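PDB 3TUF: stage III sporulation protein AH from Bacillus subtilis, which forms with SpoIIQ an intercellular channel between mother cell and forespore, through which mother-cell signalling triggers sigma-G-directed gene expression in the forespore. Local coordinates for residues B[147-152]-B[160-165]; B[155-160]-B[188-193]. One frame throughout, in Å; residues are numbered along the deposited sequence.

Interaction 1: B[147-152]-B[160-165]; sequences EDALVN and ITVKSD
Glu147 turns CG away from its own backbone N (chi1 170°) and bends at chi2, and the Lys163 chain bends at chi2 (-76°) and again at chi4. These torsions bring the two charged ends together. The side chains cross at a slant, and Glu147 OE1 lies 3.4 Å from Lys163 NZ. This is a salt bridge, but a weak hydrogen bond. Both side chains also touch Ser196 near the C-terminus. The backbones beside them are joined more regularly. Lys163 N donates to Asp148 O at 3.2 Å. Leu150 and Thr161 form a hydrogen-bonded antiparallel pair: Leu150 N meets Thr161 O at 2.6 Å, and Thr161 N meets Leu150 O at 2.6 Å. This is the beta hairpin of the alpha-beta-beta-alpha-beta fold, consistent with the ring-building motif of secretion and flagellar proteins. Ala149 and Val162 face each other in a non-hydrogen-bonded pair, with Ala149 CB 3.8 Å from Val162 CG2. Val151 and Ile160 repeat this pairing two residues on, with Val151 CG2 4.2 Å from Ile160 CG2. These four apolar residues share one face of the sheet, and helix 114-143 packs on it through Ile141 and Glu138. On the other face Leu150 leans on Phe85, Tyr88 and Arg89 of helix 84-107. Asp148 OD1 accepts from Ala149 N and is also in a salt bridge with Arg89.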
loop_
_atom_site.group_PDB
_atom_site.type_symbol
_atom_site.label_atom_id
_atom_site.label_comp_id
_atom_site.label_asym_id
_atom_site.label_seq_id
_atom_site.Cartn_x
_atom_site.Cartn_y
_atom_site.Cartn_z
ATOM N N GLU B 147 17.365 6.787 2.107
ATOM C CA GLU B 147 17.034 7.022 0.688
ATOM C C GLU B 147 15.873 6.139 0.151
ATOM O O GLU B 147 15.030 6.585 -0.639
ATOM C CB GLU B 147 18.305 6.888 -0.151
ATOM C CG GLU B 147 18.113 6.860 -1.651
ATOM C CD GLU B 147 18.884 5.708 -2.273
ATOM O OE1 GLU B 147 18.295 4.969 -3.103
ATOM O OE2 GLU B 147 20.072 5.518 -1.900
ATOM N N ASP B 148 15.811 4.895 0.598
ATOM C CA ASP B 148 14.661 4.048 0.296
ATOM C C ASP B 148 14.592 2.974 1.380
ATOM O O ASP B 148 15.601 2.716 2.050
ATOM C CB ASP B 148 14.810 3.402 -1.093
ATOM C CG ASP B 148 13.472 2.888 -1.656
ATOM O OD1 ASP B 148 12.421 2.958 -0.951
ATOM O OD2 ASP B 148 13.471 2.412 -2.823
ATOM N N ALA B 149 13.414 2.368 1.552
ATOM C CA ALA B 149 13.208 1.290 2.511
ATOM C C ALA B 149 12.129 0.343 2.045
ATOM O O ALA B 149 11.227 0.752 1.320
ATOM C CB ALA B 149 12.804 1.846 3.850
ATOM N N LEU B 150 12.179 -0.907 2.516
ATOM C CA LEU B 150 11.218 -1.919 2.089
ATOM C C LEU B 150 10.847 -2.783 3.273
ATOM O O LEU B 150 11.751 -3.205 4.023
ATOM C CB LEU B 150 11.881 -2.745 1.004
ATOM C CG LEU B 150 11.252 -4.027 0.555
ATOM C CD1 LEU B 150 9.958 -3.737 -0.125
ATOM C CD2 LEU B 150 12.281 -4.731 -0.420
ATOM N N VAL B 151 9.564 -3.058 3.438
ATOM C CA VAL B 151 9.056 -3.595 4.694
ATOM C C VAL B 151 7.989 -4.604 4.380
ATOM O O VAL B 151 6.964 -4.296 3.724
ATOM C CB VAL B 151 8.338 -2.503 5.601
ATOM C CG1 VAL B 151 7.591 -3.150 6.854
ATOM C CG2 VAL B 151 9.297 -1.393 6.084
ATOM N N ASN B 152 8.178 -5.806 4.895
ATOM C CA ASN B 152 7.190 -6.846 4.711
ATOM C C ASN B 152 6.824 -7.299 6.093
ATOM O O ASN B 152 7.677 -7.809 6.846
ATOM C CB ASN B 152 7.720 -7.991 3.795
ATOM C CG ASN B 152 6.752 -9.199 3.712
ATOM O OD1 ASN B 152 5.962 -9.496 4.613
ATOM N ND2 ASN B 152 6.847 -9.920 2.617
ATOM N N ILE B 160 12.698 -5.862 7.064
ATOM C CA ILE B 160 12.788 -4.473 6.715
ATOM C C ILE B 160 14.116 -4.348 6.108
ATOM O O ILE B 160 15.136 -4.748 6.705
ATOM C CB ILE B 160 12.843 -3.609 7.951
ATOM C CG1 ILE B 160 11.553 -3.794 8.768
ATOM C CG2 ILE B 160 13.201 -2.069 7.601
ATOM C CD1 ILE B 160 11.604 -3.002 10.085
ATOM N N THR B 161 14.130 -3.787 4.908
ATOM C CA THR B 161 15.395 -3.643 4.220
ATOM C C THR B 161 15.526 -2.194 3.890
ATOM O O THR B 161 14.558 -1.536 3.420
ATOM C CB THR B 161 15.500 -4.540 2.958
ATOM O OG1 THR B 161 14.951 -5.831 3.265
ATOM C CG2 THR B 161 16.986 -4.679 2.496
ATOM N N VAL B 162 16.719 -1.692 4.169
ATOM C CA VAL B 162 16.977 -0.282 4.093
ATOM C C VAL B 162 18.208 -0.117 3.189
ATOM O O VAL B 162 19.177 -0.888 3.278
ATOM C CB VAL B 162 17.098 0.248 5.546
ATOM C CG1 VAL B 162 18.124 1.337 5.687
ATOM C CG2 VAL B 162 15.718 0.685 6.032
ATOM N N LYS B 163 18.133 0.820 2.244
ATOM C CA LYS B 163 19.300 1.201 1.447
ATOM C C LYS B 163 20.248 1.959 2.346
ATOM O O LYS B 163 19.817 2.915 2.982
ATOM C CB LYS B 163 18.873 2.109 0.299
ATOM C CG LYS B 163 18.653 1.381 -1.043
ATOM C CD LYS B 163 19.969 1.013 -1.738
ATOM C CE LYS B 163 19.769 0.702 -3.232
ATOM N NZ LYS B 163 19.712 1.964 -4.020
ATOM N N SER B 164 21.511 1.539 2.425
ATOM C CA SER B 164 22.520 2.219 3.268
ATOM C C SER B 164 23.913 1.582 3.181
ATOM O O SER B 164 24.048 0.345 3.127
ATOM C CB SER B 164 22.076 2.283 4.752
ATOM O OG SER B 164 22.924 3.116 5.530
ATOM N N ASP B 165 24.943 2.432 3.198
ATOM C CA ASP B 165 26.332 1.977 3.149
ATOM C C ASP B 165 26.881 1.694 4.521
ATOM O O ASP B 165 27.496 0.657 4.752
ATOM C CB ASP B 165 27.189 2.996 2.427
ATOM C CG ASP B 165 26.938 2.977 0.943
ATOM O OD1 ASP B 165 27.012 1.871 0.336
ATOM O OD2 ASP B 165 26.636 4.058 0.393
#

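Interaction 2: B[155-160]-B[188-193]; sequences GDKINI and DVAVTF
Ile160 lies beside Ala190 and Val191 where strand 157-163 runs parallel to strand 188-194. The two strands are the ends of a beta-alpha-beta crossover, and helices 169-177 and 181-184 lie in the connection. Ile160 gives the most surface to this contact. Its CG1 stands beside its own backbone N (chi1 -62°), which sets it 3.7 Å from Ala190 O. From there the chain runs on extended (chi2 176°). The terminal CD1 comes to rest 4.3 Å from Val189 CG1 and 4.2 Å from Val191 CG2. Val189 and Val191 pack in turn on Ile176 of helix 169-177, and Ile158, on the same face, touches Ile183 of helix 181-184.

Ala190 points to the other face. Its CB is approached by Lys157 CD at 3.8 Å and by Asn159 ND2 at 3.9 Å. Its backbone N gives an almost straight bond, 176° at the hydrogen, to Ile158 O. The Ile160 N bond to Ala190 O is weak. Ala190, Val191 and Thr192 also pair with an antiparallel strand of SpoIIQ, and the sheet continues into that chain.

Asp188 lies alongside Lys157, and the two side chains point the same way. Their charged ends do not touch, with Lys157 NZ 5.2 Å from Asp188 OD2. A water between them accepts from NZ and donates to OD2. The carboxylate also binds Ser79 OG and Leu80 N of SpoIIQ, so it is held mainly across the interface. Thr192 OG1 pairs with Thr77 OG1 of SpoIIQ. A second water takes a hydrogen from Asn159 ND2 and lies 2.6 Å from Thr192 OG1.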
loop_
_atom_site.group_PDB
_atom_site.type_symbol
_atom_site.label_atom_id
_atom_site.label_comp_id
_atom_site.label_asym_id
_atom_site.label_seq_id
_atom_site.Cartn_x
_atom_site.Cartn_y
_atom_site.Cartn_z
ATOM N N GLY B 155 4.267 -11.971 7.969
ATOM C CA GLY B 155 4.243 -13.245 8.670
ATOM C C GLY B 155 4.542 -13.197 10.160
ATOM O O GLY B 155 4.032 -12.353 10.886
ATOM N N ASP B 156 5.375 -14.141 10.595
ATOM C CA ASP B 156 5.830 -14.229 11.965
ATOM C C ASP B 156 6.948 -13.235 12.236
ATOM O O ASP B 156 7.193 -12.878 13.377
ATOM C CB ASP B 156 6.359 -15.632 12.233
ATOM C CG ASP B 156 5.253 -16.638 12.574
ATOM O OD1 ASP B 156 4.098 -16.200 12.835
ATOM O OD2 ASP B 156 5.560 -17.866 12.598
ATOM N N LYS B 157 7.645 -12.816 11.195
ATOM C CA LYS B 157 8.742 -11.936 11.362
ATOM C C LYS B 157 8.339 -10.753 10.533
ATOM O O LYS B 157 7.487 -10.897 9.631
ATOM C CB LYS B 157 9.945 -12.579 10.736
ATOM C CG LYS B 157 11.236 -12.123 11.350
ATOM C CD LYS B 157 12.351 -11.999 10.332
ATOM C CE LYS B 157 12.949 -13.344 10.016
ATOM N NZ LYS B 157 14.331 -13.158 9.466
ATOM N N ILE B 158 8.914 -9.589 10.852
ATOM C CA ILE B 158 8.815 -8.399 10.021
ATOM C C ILE B 158 10.185 -8.134 9.372
ATOM O O ILE B 158 11.189 -7.924 10.070
ATOM C CB ILE B 158 8.516 -7.158 10.879
ATOM C CG1 ILE B 158 7.364 -7.376 11.886
ATOM C CG2 ILE B 158 8.302 -5.976 10.020
ATOM C CD1 ILE B 158 6.061 -8.037 11.342
ATOM N N ASN B 159 10.245 -8.094 8.056
ATOM C CA ASN B 159 11.512 -7.870 7.376
ATOM C C ASN B 159 11.569 -6.515 6.842
ATOM O O ASN B 159 10.590 -6.058 6.211
ATOM C CB ASN B 159 11.689 -8.835 6.215
ATOM C CG ASN B 159 12.086 -10.148 6.700
ATOM O OD1 ASN B 159 11.240 -11.073 6.834
ATOM N ND2 ASN B 159 13.375 -10.256 7.087
ATOM N N ILE B 160 12.698 -5.862 7.064
ATOM C CA ILE B 160 12.788 -4.473 6.715
ATOM C C ILE B 160 14.116 -4.348 6.108
ATOM O O ILE B 160 15.136 -4.748 6.705
ATOM C CB ILE B 160 12.843 -3.609 7.951
ATOM C CG1 ILE B 160 11.553 -3.794 8.768
ATOM C CG2 ILE B 160 13.201 -2.069 7.601
ATOM C CD1 ILE B 160 11.604 -3.002 10.085
ATOM N N ASP B 188 9.136 -11.320 15.604
ATOM C CA ASP B 188 10.550 -10.956 15.524
ATOM C C ASP B 188 10.552 -9.838 14.492
ATOM O O ASP B 188 9.549 -9.644 13.786
ATOM C CB ASP B 188 11.476 -12.180 15.181
ATOM C CG ASP B 188 13.007 -11.816 15.201
ATOM O OD1 ASP B 188 13.430 -10.781 15.814
ATOM O OD2 ASP B 188 13.812 -12.561 14.572
ATOM N N VAL B 189 11.648 -9.097 14.441
ATOM C CA VAL B 189 11.793 -7.981 13.561
ATOM C C VAL B 189 13.228 -8.039 13.061
ATOM O O VAL B 189 14.159 -8.099 13.844
ATOM C CB VAL B 189 11.611 -6.663 14.367
ATOM C CG1 VAL B 189 12.031 -5.472 13.540
ATOM C CG2 VAL B 189 10.170 -6.456 14.873
ATOM N N ALA B 190 13.436 -8.006 11.753
ATOM C CA ALA B 190 14.795 -8.035 11.261
ATOM C C ALA B 190 15.031 -6.837 10.362
ATOM O O ALA B 190 14.096 -6.371 9.687
ATOM C CB ALA B 190 15.036 -9.362 10.522
ATOM N N VAL B 191 16.239 -6.298 10.364
ATOM C CA VAL B 191 16.503 -5.097 9.607
ATOM C C VAL B 191 17.785 -5.316 8.908
ATOM O O VAL B 191 18.821 -5.504 9.574
ATOM C CB VAL B 191 16.751 -3.942 10.535
ATOM C CG1 VAL B 191 17.072 -2.643 9.755
ATOM C CG2 VAL B 191 15.538 -3.777 11.384
ATOM N N THR B 192 17.749 -5.282 7.574
ATOM C CA THR B 192 18.947 -5.492 6.767
ATOM C C THR B 192 19.320 -4.206 6.081
ATOM O O THR B 192 18.446 -3.527 5.572
ATOM C CB THR B 192 18.617 -6.488 5.679
ATOM O OG1 THR B 192 17.990 -7.626 6.291
ATOM C CG2 THR B 192 19.863 -6.906 4.903
ATOM N N PHE B 193 20.614 -3.890 6.055
ATOM C CA PHE B 193 21.138 -2.690 5.380
ATOM C C PHE B 193 21.884 -3.078 4.107
ATOM O O PHE B 193 22.958 -3.671 4.171
ATOM C CB PHE B 193 22.098 -1.926 6.293
ATOM C CG PHE B 193 21.464 -1.440 7.577
ATOM C CD1 PHE B 193 21.031 -2.345 8.559
ATOM C CD2 PHE B 193 21.296 -0.108 7.807
ATOM C CE1 PHE B 193 20.407 -1.902 9.750
ATOM C CE2 PHE B 193 20.690 0.329 8.983
ATOM C CZ PHE B 193 20.253 -0.574 9.956
HETATM O O HOH W 1 15.334 -13.755 12.074
HETATM O O HOH W 2 15.540 -8.114 7.089
#

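Interactions 1 and 2 lie side by side in one mixed sheet of this chain, with centres 11 Å apart. Strand 157-163 is the middle strand and Ile160 belongs to both contacts. Strand 149-152 borders it antiparallel and strand 188-194 borders it parallel. Along the chain the order is 147-152, 155-160, 160-165, 188-193, so the segments alternate. The contacts also meet directly: Asn152 N is probably hydrogen-bonded to Asn159 O, and Val162 N to Thr192 O. Interaction 1 pairs the two strands of the hairpin next to the long helices 84-107 and 114-143. Interaction 2 holds the strand that joins SpoIIQ, so the hairpin is tied to the channel interface.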